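Local structure of mannose-specific lectin 3 chain 1 (Crocus vernus, 3MEZ) at residues A[41-46]-A[62-67]. The protein probably binds mannose and weakly agglutinates trypsin-treated rabbit erythrocytes, as the domain 1 chain of a heterotetrameric bulb-type lectin. Sequence-based numbering, arbitrary orientation.
Sequences FQSNTH and LEIHSA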
# COMPACT_ATOMS: atom_id res chain seq x y z
N PHE A 41 3.82 22.25 -16.17
CA PHE A 41 5.20 22.52 -16.46
C PHE A 41 5.31 22.56 -17.96
O PHE A 41 4.65 21.82 -18.62
CB PHE A 41 6.02 21.40 -15.87
CG PHE A 41 7.48 21.46 -16.20
CD1 PHE A 41 8.36 22.00 -15.31
CD2 PHE A 41 7.96 20.98 -17.38
CE1 PHE A 41 9.67 22.07 -15.61
CE2 PHE A 41 9.27 21.06 -17.66
CZ PHE A 41 10.12 21.60 -16.77
N GLN A 42 6.15 23.45 -18.48
CA GLN A 42 6.49 23.50 -19.88
C GLN A 42 7.89 24.02 -20.12
O GLN A 42 8.37 24.79 -19.37
CB GLN A 42 5.47 24.27 -20.70
CG GLN A 42 5.30 25.70 -20.38
CD GLN A 42 4.28 26.40 -21.28
OE1 GLN A 42 4.62 26.98 -22.30
NE2 GLN A 42 3.03 26.35 -20.88
N SER A 43 8.52 23.57 -21.18
CA SER A 43 9.81 24.07 -21.59
C SER A 43 9.76 25.52 -22.04
O SER A 43 10.75 26.22 -22.02
CB SER A 43 10.41 23.19 -22.69
OG SER A 43 9.60 23.10 -23.80
N ASN A 44 8.58 25.96 -22.43
CA ASN A 44 8.40 27.22 -23.13
C ASN A 44 9.17 27.36 -24.44
O ASN A 44 9.78 28.34 -24.68
CB ASN A 44 8.66 28.40 -22.21
CG ASN A 44 7.87 29.63 -22.58
OD1 ASN A 44 7.29 29.73 -23.64
ND2 ASN A 44 7.87 30.59 -21.69
N THR A 45 9.14 26.34 -25.28
CA THR A 45 9.91 26.36 -26.50
C THR A 45 9.08 26.43 -27.78
O THR A 45 9.47 25.93 -28.79
CB THR A 45 11.00 25.25 -26.53
OG1 THR A 45 10.42 23.98 -26.31
CG2 THR A 45 12.01 25.48 -25.49
N HIS A 46 7.91 27.05 -27.69
CA HIS A 46 6.99 27.10 -28.80
C HIS A 46 7.65 27.80 -29.94
O HIS A 46 8.21 28.83 -29.76
CB HIS A 46 5.70 27.84 -28.45
CG HIS A 46 4.90 28.23 -29.65
ND1 HIS A 46 3.78 27.54 -30.05
CD2 HIS A 46 5.07 29.21 -30.55
CE1 HIS A 46 3.30 28.08 -31.16
NE2 HIS A 46 4.07 29.10 -31.48
N LEU A 62 16.91 16.22 -19.58
CA LEU A 62 16.13 16.12 -20.80
C LEU A 62 16.73 17.05 -21.82
O LEU A 62 17.16 18.08 -21.46
CB LEU A 62 14.67 16.50 -20.55
CG LEU A 62 13.81 15.57 -19.72
CD1 LEU A 62 12.51 16.18 -19.51
CD2 LEU A 62 13.70 14.28 -20.40
N GLU A 63 16.78 16.66 -23.07
CA GLU A 63 17.22 17.48 -24.17
C GLU A 63 16.19 17.51 -25.29
O GLU A 63 15.84 16.50 -25.80
CB GLU A 63 18.51 16.92 -24.76
CG GLU A 63 19.60 16.57 -23.77
CD GLU A 63 20.94 16.28 -24.42
OE1 GLU A 63 21.94 16.27 -23.73
OE2 GLU A 63 21.00 16.09 -25.61
N ILE A 64 15.74 18.68 -25.68
CA ILE A 64 14.90 18.84 -26.86
C ILE A 64 15.78 19.13 -28.05
O ILE A 64 16.57 20.03 -28.01
CB ILE A 64 13.82 19.95 -26.69
CG1 ILE A 64 12.87 19.64 -25.54
CG2 ILE A 64 13.07 20.13 -27.92
CD1 ILE A 64 11.91 20.71 -25.26
N HIS A 65 15.64 18.33 -29.10
CA HIS A 65 16.40 18.46 -30.34
C HIS A 65 15.51 18.76 -31.52
O HIS A 65 14.45 18.24 -31.63
CB HIS A 65 17.16 17.20 -30.67
CG HIS A 65 18.36 16.97 -29.83
ND1 HIS A 65 18.33 16.20 -28.69
CD2 HIS A 65 19.63 17.38 -29.97
CE1 HIS A 65 19.53 16.16 -28.17
NE2 HIS A 65 20.33 16.86 -28.92
N SER A 66 16.00 19.60 -32.41
CA SER A 66 15.25 20.08 -33.53
C SER A 66 15.76 19.50 -34.82
O SER A 66 16.84 19.02 -34.89
CB SER A 66 15.33 21.59 -33.61
OG SER A 66 14.60 22.06 -34.69
N ALA A 67 14.93 19.53 -35.84
CA ALA A 67 15.26 18.95 -37.12
C ALA A 67 16.42 19.66 -37.78
O ALA A 67 17.25 19.06 -38.39
CB ALA A 67 14.06 18.97 -38.00
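The CD1 methyl of I64 meets the hydroxyls of S43 and T45. I64 CD1 lies 3.6 Å from S43 OG and 3.7 Å from T45 OG1. S43 also offers its methylene, with CB 3.9 Å from I64 CD1. No hydrogen bond joins 41-46 to 62-67, and the touch is van der Waals. I64 reaches across because its side chain is extended: CG1 is anti to the carbonyl carbon, and chi2 of 175° puts CD1 anti to CA, at the far end of the extended chain. Both hydroxyls sit between their own backbone N and carbonyl carbon, with chi1 of 58° in S43 and 55° in T45. This brings them together, and S43 OG donates a hydrogen bond to T45 OG1 at 2.8 Å. The pair is buried, and its oxygens also find polar partners outside the two segments. T45 OG1 is bonded to the carbonyl O of C30, and S43 OG to the backbone N of L32. The methyl therefore packs against oxygens already engaged in bonds. W74 of strand 74-76 touches all three side chains, and L32 packs on I64. C30, in turn, forms the disulfide with C52. The contact joins the turn after edge strand 41-42 of one four-stranded antiparallel sheet to inner strand 62-65 of another. Such inward packing between sheets is characteristic of the beta-prism II fold of monocot bulb-type lectins.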